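Local coordinates for protein KLLA0F20702p (PDB 5Y5A) that probably helps recruit telomerase to telomeres, as the yeast Est1 subunit whose N-terminal helical region binds a Cdc13 peptide, at residues A[185-199]-A[223-237]. Numbering follows the deposited sequence.
Sequences VMASQRCLLYIGCSQ and YLDIASTIVPSVGET
Ile-195 CG2 sits over one face of the Tyr-223 ring, 3.5 Å from its centroid in a CH-pi contact 7° off the ring normal, while Leu-192 CD2 meets the ring's edge. Next, Leu-224 CD2 fits against Gly-196, where a CB would run into it. Segments 185-199 and 223-230, nearly antiparallel at 156° with axes 8.1 Å apart at closest, illustrate how such helices interlock by knobs into holes. Leu-192 fills a hole made by Tyr-223, Ile-226, Ala-227 and Ile-230, its CB 3.7 Å from Ala-227 CB. Ile-230 is the reciprocal knob, set among Val-185, Ser-188, Gln-189 and Leu-192; with CG1 between backbone N and carbonyl carbon (chi1 62°), its CD1 reaches Gln-189 N and Leu-192 CD1. After the helix ends, Val-231 packs CG2 at 3.6 Å on Val-185 CG1 and CG1 on Met-186 SD; all three residues also touch the bound peptide. A type I turn from Val-231 to Val-234 brings Val-234 CG1 to 3.5 Å from Gln-189 NE2; in the following helix, Thr-237 OG1 is 3.0 Å from that nitrogen. Leu-193 CD1 packs on Leu-224 CD2 and Thr-237 CA, its CD2 on Glu-236 CG. Gln-189 OE1 accepts from Arg-190 NH1 at 2.8 Å, in the guanidinium plane; Arg-190 NE is salt-bridged to Asp-83. A leucine in place of Gln-189 would probably leave Arg-190 NH1 without this acceptor and Thr-237 OG1 without its polar neighbour. The chemistry is mainly apolar, with one buried amide between arginine and threonine, and joins helix 179-206 to helices 218-230 and 235-247 beside the peptide, consistent with the TPR-like build of the Est1 family.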
ATOM      1  N   VAL A 185     -12.825   9.131  13.913  1.00 63.06           N
ATOM      2  CA  VAL A 185     -11.929   8.136  13.341  1.00 57.88           C
ATOM      3  C   VAL A 185     -10.821   8.815  12.548  1.00 57.65           C
ATOM      4  O   VAL A 185      -9.651   8.441  12.654  1.00 61.30           O
ATOM      5  CB  VAL A 185     -12.686   7.141  12.434  1.00 57.59           C
ATOM      6  CG1 VAL A 185     -11.721   6.166  11.794  1.00 50.15           C
ATOM      7  CG2 VAL A 185     -13.741   6.393  13.237  1.00 62.86           C
ATOM      8  N   MET A 186     -11.190   9.822  11.761  1.00 56.84           N
ATOM      9  CA  MET A 186     -10.200  10.603  11.020  1.00 53.87           C
ATOM     10  C   MET A 186      -9.222  11.314  11.964  1.00 50.10           C
ATOM     11  O   MET A 186      -8.032  11.413  11.677  1.00 52.73           O
ATOM     12  CB  MET A 186     -10.886  11.625  10.111  1.00 49.78           C
ATOM     13  CG  MET A 186     -11.686  11.003   8.982  1.00 54.27           C
ATOM     14  SD  MET A 186     -10.726   9.766   8.092  1.00 59.91           S
ATOM     15  CE  MET A 186      -9.563  10.781   7.185  1.00 40.95           C
ATOM     16  N   ALA A 187      -9.726  11.809  13.087  1.00 52.54           N
ATOM     17  CA  ALA A 187      -8.850  12.455  14.063  1.00 61.22           C
ATOM     18  C   ALA A 187      -7.847  11.444  14.598  1.00 63.34           C
ATOM     19  O   ALA A 187      -6.662  11.744  14.733  1.00 64.45           O
ATOM     20  CB  ALA A 187      -9.653  13.062  15.198  1.00 58.37           C
ATOM     21  N   SER A 188      -8.334  10.240  14.881  1.00 61.53           N
ATOM     22  CA  SER A 188      -7.490   9.164  15.374  1.00 56.92           C
ATOM     23  C   SER A 188      -6.436   8.794  14.345  1.00 60.31           C
ATOM     24  O   SER A 188      -5.259   8.650  14.674  1.00 64.60           O
ATOM     25  CB  SER A 188      -8.332   7.945  15.731  1.00 51.24           C
ATOM     26  OG  SER A 188      -9.213   8.255  16.797  1.00 56.49           O
ATOM     27  N   GLN A 189      -6.870   8.659  13.098  1.00 57.69           N
ATOM     28  CA  GLN A 189      -5.968   8.332  12.004  1.00 53.56           C
ATOM     29  C   GLN A 189      -4.872   9.386  11.865  1.00 54.00           C
ATOM     30  O   GLN A 189      -3.712   9.062  11.616  1.00 60.30           O
ATOM     31  CB  GLN A 189      -6.751   8.196  10.694  1.00 51.23           C
ATOM     32  CG  GLN A 189      -5.944   7.622   9.540  1.00 47.37           C
ATOM     33  CD  GLN A 189      -5.160   8.672   8.782  1.00 51.67           C
ATOM     34  OE1 GLN A 189      -5.543   9.841   8.740  1.00 53.04           O
ATOM     35  NE2 GLN A 189      -4.057   8.258   8.172  1.00 57.19           N
ATOM     36  N   ARG A 190      -5.234  10.651  12.027  1.00 57.56           N
ATOM     37  CA  ARG A 190      -4.239  11.711  11.953  1.00 60.31           C
ATOM     38  C   ARG A 190      -3.245  11.613  13.103  1.00 58.83           C
ATOM     39  O   ARG A 190      -2.041  11.796  12.904  1.00 54.86           O
ATOM     40  CB  ARG A 190      -4.908  13.078  11.944  1.00 62.49           C
ATOM     41  CG  ARG A 190      -5.682  13.352  10.665  1.00 66.77           C
ATOM     42  CD  ARG A 190      -4.813  13.151   9.429  1.00 63.18           C
ATOM     43  NE  ARG A 190      -5.351  13.899   8.301  1.00 64.70           N
ATOM     44  CZ  ARG A 190      -6.118  13.375   7.351  1.00 64.04           C
ATOM     45  NH1 ARG A 190      -6.416  12.082   7.371  1.00 61.03           N
ATOM     46  NH2 ARG A 190      -6.572  14.145   6.375  1.00 61.39           N
ATOM     47  N   CYS A 191      -3.746  11.311  14.298  1.00 55.84           N
ATOM     48  CA  CYS A 191      -2.879  11.163  15.462  1.00 56.00           C
ATOM     49  C   CYS A 191      -1.870  10.051  15.228  1.00 57.96           C
ATOM     50  O   CYS A 191      -0.680  10.215  15.488  1.00 63.13           O
ATOM     51  CB  CYS A 191      -3.691  10.869  16.721  1.00 54.19           C
ATOM     52  SG  CYS A 191      -4.664  12.251  17.316  1.00 64.21           S
ATOM     53  N   LEU A 192      -2.353   8.919  14.734  1.00 53.52           N
ATOM     54  CA  LEU A 192      -1.480   7.799  14.440  1.00 53.05           C
ATOM     55  C   LEU A 192      -0.513   8.135  13.303  1.00 52.72           C
ATOM     56  O   LEU A 192       0.646   7.727  13.333  1.00 54.48           O
ATOM     57  CB  LEU A 192      -2.310   6.564  14.098  1.00 51.45           C
ATOM     58  CG  LEU A 192      -3.192   6.051  15.243  1.00 54.83           C
ATOM     59  CD1 LEU A 192      -4.228   5.077  14.715  1.00 61.62           C
ATOM     60  CD2 LEU A 192      -2.357   5.399  16.339  1.00 53.37           C
ATOM     61  N   LEU A 193      -0.989   8.885  12.310  1.00 51.07           N
ATOM     62  CA  LEU A 193      -0.140   9.298  11.191  1.00 50.43           C
ATOM     63  C   LEU A 193       1.008  10.202  11.635  1.00 55.07           C
ATOM     64  O   LEU A 193       2.154  10.006  11.229  1.00 56.50           O
ATOM     65  CB  LEU A 193      -0.962  10.020  10.116  1.00 51.68           C
ATOM     66  CG  LEU A 193      -0.167  10.567   8.918  1.00 51.06           C
ATOM     67  CD1 LEU A 193       0.468   9.442   8.095  1.00 46.24           C
ATOM     68  CD2 LEU A 193      -1.029  11.448   8.021  1.00 48.61           C
ATOM     69  N   TYR A 194       0.710  11.191  12.467  1.00 50.56           N
ATOM     70  CA  TYR A 194       1.718  12.185  12.808  1.00 56.55           C
ATOM     71  C   TYR A 194       2.623  11.721  13.949  1.00 58.45           C
ATOM     72  O   TYR A 194       3.748  12.198  14.093  1.00 55.73           O
ATOM     73  CB  TYR A 194       1.051  13.517  13.142  1.00 54.66           C
ATOM     74  CG  TYR A 194       0.354  14.114  11.942  1.00 57.54           C
ATOM     75  CD1 TYR A 194       0.994  14.176  10.708  1.00 54.22           C
ATOM     76  CD2 TYR A 194      -0.953  14.591  12.031  1.00 57.23           C
ATOM     77  CE1 TYR A 194       0.355  14.710   9.592  1.00 54.35           C
ATOM     78  CE2 TYR A 194      -1.599  15.125  10.922  1.00 60.62           C
ATOM     79  CZ  TYR A 194      -0.941  15.184   9.707  1.00 58.16           C
ATOM     80  OH  TYR A 194      -1.576  15.718   8.608  1.00 56.20           O
ATOM     81  N   ILE A 195       2.141  10.785  14.753  1.00 60.52           N
ATOM     82  CA  ILE A 195       3.026  10.105  15.686  1.00 63.09           C
ATOM     83  C   ILE A 195       4.053   9.334  14.858  1.00 63.53           C
ATOM     84  O   ILE A 195       5.249   9.388  15.141  1.00 59.79           O
ATOM     85  CB  ILE A 195       2.257   9.162  16.636  1.00 59.94           C
ATOM     86  CG1 ILE A 195       1.583   9.970  17.748  1.00 60.10           C
ATOM     87  CG2 ILE A 195       3.188   8.134  17.246  1.00 60.34           C
ATOM     88  CD1 ILE A 195       0.734   9.142  18.684  1.00 57.04           C
ATOM     89  N   GLY A 196       3.575   8.650  13.816  1.00 60.61           N
ATOM     90  CA  GLY A 196       4.435   7.902  12.912  1.00 57.88           C
ATOM     91  C   GLY A 196       5.546   8.744  12.309  1.00 57.83           C
ATOM     92  O   GLY A 196       6.729   8.410  12.434  1.00 59.36           O
ATOM     93  N   CYS A 197       5.166   9.846  11.668  1.00 56.45           N
ATOM     94  CA  CYS A 197       6.134  10.781  11.095  1.00 57.11           C
ATOM     95  C   CYS A 197       7.129  11.299  12.124  1.00 56.12           C
ATOM     96  O   CYS A 197       8.321  11.392  11.842  1.00 62.82           O
ATOM     97  CB  CYS A 197       5.426  11.975  10.463  1.00 57.31           C
ATOM     98  SG  CYS A 197       4.256  11.560   9.167  1.00 60.99           S
ATOM     99  N   SER A 198       6.629  11.659  13.304  1.00 57.53           N
ATOM    100  CA  SER A 198       7.477  12.196  14.365  1.00 60.13           C
ATOM    101  C   SER A 198       8.509  11.163  14.789  1.00 62.12           C
ATOM    102  O   SER A 198       9.684  11.478  14.941  1.00 61.20           O
ATOM    103  CB  SER A 198       6.639  12.624  15.568  1.00 58.67           C
ATOM    104  OG  SER A 198       5.669  13.579  15.189  1.00 60.18           O
ATOM    105  N   GLN A 199       8.051   9.928  14.972  1.00 63.27           N
ATOM    106  CA  GLN A 199       8.919   8.812  15.323  1.00 67.66           C
ATOM    107  C   GLN A 199       9.988   8.571  14.265  1.00 72.93           C
ATOM    108  O   GLN A 199      11.134   8.265  14.599  1.00 74.57           O
ATOM    109  CB  GLN A 199       8.098   7.539  15.522  1.00 68.74           C
ATOM    110  CG  GLN A 199       7.295   7.524  16.794  1.00 71.62           C
ATOM    111  CD  GLN A 199       8.179   7.571  18.012  1.00 81.00           C
ATOM    112  OE1 GLN A 199       9.249   6.958  18.040  1.00 82.45           O
ATOM    113  NE2 GLN A 199       7.750   8.312  19.027  1.00 85.38           N
ATOM    114  N   TYR A 223       2.778   2.295  14.244  1.00 56.31           N
ATOM    115  CA  TYR A 223       1.765   3.345  14.295  1.00 57.83           C
ATOM    116  C   TYR A 223       1.125   3.561  12.927  1.00 52.83           C
ATOM    117  O   TYR A 223      -0.084   3.713  12.816  1.00 48.02           O
ATOM    118  CB  TYR A 223       2.365   4.657  14.807  1.00 63.25           C
ATOM    119  CG  TYR A 223       2.600   4.676  16.306  1.00 68.23           C
ATOM    120  CD1 TYR A 223       1.533   4.747  17.194  1.00 68.85           C
ATOM    121  CD2 TYR A 223       3.883   4.625  16.827  1.00 70.56           C
ATOM    122  CE1 TYR A 223       1.738   4.764  18.561  1.00 72.85           C
ATOM    123  CE2 TYR A 223       4.100   4.643  18.195  1.00 78.00           C
ATOM    124  CZ  TYR A 223       3.023   4.712  19.058  1.00 76.95           C
ATOM    125  OH  TYR A 223       3.235   4.730  20.420  1.00 79.13           O
ATOM    126  N   LEU A 224       1.953   3.567  11.889  1.00 56.35           N
ATOM    127  CA  LEU A 224       1.471   3.734  10.529  1.00 55.81           C
ATOM    128  C   LEU A 224       0.591   2.551  10.119  1.00 61.31           C
ATOM    129  O   LEU A 224      -0.430   2.725   9.454  1.00 58.17           O
ATOM    130  CB  LEU A 224       2.650   3.895   9.569  1.00 53.68           C
ATOM    131  CG  LEU A 224       3.488   5.166   9.724  1.00 56.54           C
ATOM    132  CD1 LEU A 224       4.672   5.157   8.765  1.00 50.46           C
ATOM    133  CD2 LEU A 224       2.625   6.394   9.496  1.00 54.98           C
ATOM    134  N   ASP A 225       0.983   1.348  10.530  1.00 64.16           N
ATOM    135  CA  ASP A 225       0.190   0.159  10.244  1.00 58.78           C
ATOM    136  C   ASP A 225      -1.203   0.291  10.839  1.00 52.74           C
ATOM    137  O   ASP A 225      -2.199  -0.027  10.191  1.00 53.12           O
ATOM    138  CB  ASP A 225       0.874  -1.095  10.785  1.00 67.58           C
ATOM    139  CG  ASP A 225       1.978  -1.592   9.875  1.00 81.88           C
ATOM    140  OD1 ASP A 225       2.458  -0.802   9.033  1.00 85.41           O
ATOM    141  OD2 ASP A 225       2.366  -2.772  10.005  1.00 89.37           O
ATOM    142  N   ILE A 226      -1.269   0.773  12.075  1.00 49.19           N
ATOM    143  CA  ILE A 226      -2.552   0.951  12.727  1.00 53.70           C
ATOM    144  C   ILE A 226      -3.358   2.034  12.013  1.00 57.11           C
ATOM    145  O   ILE A 226      -4.553   1.863  11.776  1.00 55.20           O
ATOM    146  CB  ILE A 226      -2.383   1.297  14.205  1.00 56.43           C
ATOM    147  CG1 ILE A 226      -1.603   0.183  14.905  1.00 59.48           C
ATOM    148  CG2 ILE A 226      -3.738   1.463  14.861  1.00 54.69           C
ATOM    149  CD1 ILE A 226      -1.241   0.497  16.344  1.00 63.93           C
ATOM    150  N   ALA A 227      -2.699   3.130  11.642  1.00 53.85           N
ATOM    151  CA  ALA A 227      -3.357   4.197  10.888  1.00 51.76           C
ATOM    152  C   ALA A 227      -3.956   3.686   9.568  1.00 51.60           C
ATOM    153  O   ALA A 227      -5.091   4.018   9.231  1.00 49.89           O
ATOM    154  CB  ALA A 227      -2.379   5.330  10.622  1.00 49.85           C
ATOM    155  N   SER A 228      -3.189   2.884   8.830  1.00 53.45           N
ATOM    156  CA  SER A 228      -3.659   2.262   7.590  1.00 53.47           C
ATOM    157  C   SER A 228      -4.821   1.316   7.828  1.00 54.00           C
ATOM    158  O   SER A 228      -5.698   1.160   6.990  1.00 56.06           O
ATOM    159  CB  SER A 228      -2.533   1.484   6.910  1.00 55.64           C
ATOM    160  OG  SER A 228      -1.501   2.344   6.485  1.00 72.61           O
ATOM    161  N   THR A 229      -4.807   0.648   8.968  1.00 55.29           N
ATOM    162  CA  THR A 229      -5.836  -0.332   9.234  1.00 54.50           C
ATOM    163  C   THR A 229      -7.192   0.361   9.413  1.00 51.38           C
ATOM    164  O   THR A 229      -8.165  -0.019   8.770  1.00 51.25           O
ATOM    165  CB  THR A 229      -5.467  -1.189  10.462  1.00 57.25           C
ATOM    166  OG1 THR A 229      -4.292  -1.950  10.152  1.00 60.18           O
ATOM    167  CG2 THR A 229      -6.588  -2.145  10.826  1.00 53.13           C
ATOM    168  N   ILE A 230      -7.250   1.405  10.233  1.00 50.89           N
ATOM    169  CA  ILE A 230      -8.544   2.015  10.552  1.00 54.95           C
ATOM    170  C   ILE A 230      -9.131   2.884   9.427  1.00 53.12           C
ATOM    171  O   ILE A 230     -10.351   3.039   9.344  1.00 51.69           O
ATOM    172  CB  ILE A 230      -8.466   2.861  11.845  1.00 53.69           C
ATOM    173  CG1 ILE A 230      -7.488   4.029  11.696  1.00 50.41           C
ATOM    174  CG2 ILE A 230      -8.080   1.984  13.030  1.00 56.32           C
ATOM    175  CD1 ILE A 230      -7.506   4.991  12.883  1.00 49.71           C
ATOM    176  N   VAL A 231      -8.277   3.465   8.583  1.00 50.41           N
ATOM    177  CA  VAL A 231      -8.736   4.214   7.404  1.00 50.06           C
ATOM    178  C   VAL A 231      -7.807   3.959   6.219  1.00 48.88           C
ATOM    179  O   VAL A 231      -6.976   4.804   5.870  1.00 46.24           O
ATOM    180  CB  VAL A 231      -8.802   5.743   7.637  1.00 48.51           C
ATOM    181  CG1 VAL A 231      -9.572   6.397   6.505  1.00 48.65           C
ATOM    182  CG2 VAL A 231      -9.445   6.086   8.967  1.00 50.53           C
ATOM    183  N   PRO A 232      -7.948   2.790   5.585  1.00 46.86           N
ATOM    184  CA  PRO A 232      -7.018   2.402   4.516  1.00 40.24           C
ATOM    185  C   PRO A 232      -7.108   3.280   3.270  1.00 44.49           C
ATOM    186  O   PRO A 232      -6.201   3.230   2.441  1.00 45.38           O
ATOM    187  CB  PRO A 232      -7.430   0.957   4.211  1.00 41.67           C
ATOM    188  CG  PRO A 232      -8.866   0.870   4.666  1.00 43.42           C
ATOM    189  CD  PRO A 232      -8.947   1.740   5.874  1.00 38.91           C
ATOM    190  N   SER A 233      -8.161   4.080   3.141  1.00 41.07           N
ATOM    191  CA  SER A 233      -8.289   4.963   1.977  1.00 42.19           C
ATOM    192  C   SER A 233      -7.227   6.068   1.929  1.00 46.91           C
ATOM    193  O   SER A 233      -6.959   6.630   0.864  1.00 44.83           O
ATOM    194  CB  SER A 233      -9.672   5.612   1.948  1.00 44.70           C
ATOM    195  OG  SER A 233      -9.756   6.629   2.931  1.00 47.12           O
ATOM    196  N   VAL A 234      -6.631   6.386   3.075  1.00 45.21           N
ATOM    197  CA  VAL A 234      -5.733   7.532   3.154  1.00 43.38           C
ATOM    198  C   VAL A 234      -4.346   7.173   2.640  1.00 44.16           C
ATOM    199  O   VAL A 234      -3.610   6.401   3.265  1.00 40.65           O
ATOM    200  CB  VAL A 234      -5.658   8.079   4.597  1.00 49.35           C
ATOM    201  CG1 VAL A 234      -4.511   9.066   4.756  1.00 46.40           C
ATOM    202  CG2 VAL A 234      -6.975   8.740   4.962  1.00 45.71           C
ATOM    203  N   GLY A 235      -4.007   7.734   1.482  1.00 43.79           N
ATOM    204  CA  GLY A 235      -2.744   7.457   0.830  1.00 42.03           C
ATOM    205  C   GLY A 235      -1.530   7.866   1.640  1.00 47.08           C
ATOM    206  O   GLY A 235      -0.492   7.199   1.578  1.00 44.52           O
ATOM    207  N   GLU A 236      -1.659   8.950   2.407  1.00 44.68           N
ATOM    208  CA  GLU A 236      -0.517   9.538   3.097  1.00 47.71           C
ATOM    209  C   GLU A 236       0.170   8.549   4.034  1.00 49.66           C
ATOM    210  O   GLU A 236       1.383   8.606   4.228  1.00 52.26           O
ATOM    211  CB  GLU A 236      -0.946  10.784   3.874  1.00 50.43           C
ATOM    212  CG  GLU A 236       0.215  11.674   4.303  1.00 53.21           C
ATOM    213  CD  GLU A 236       0.904  12.362   3.130  1.00 55.67           C
ATOM    214  OE1 GLU A 236       0.265  12.537   2.067  1.00 45.17           O
ATOM    215  OE2 GLU A 236       2.088  12.739   3.280  1.00 59.63           O
ATOM    216  N   THR A 237      -0.602   7.629   4.600  1.00 44.15           N
ATOM    217  CA  THR A 237      -0.041   6.620   5.485  1.00 42.99           C
ATOM    218  C   THR A 237       0.941   5.709   4.756  1.00 41.33           C
ATOM    219  O   THR A 237       1.990   5.370   5.281  1.00 41.77           O
ATOM    220  CB  THR A 237      -1.131   5.748   6.100  1.00 46.59           C
ATOM    221  OG1 THR A 237      -2.211   6.577   6.544  1.00 47.14           O
ATOM    222  CG2 THR A 237      -0.564   4.971   7.268  1.00 45.52           C
TER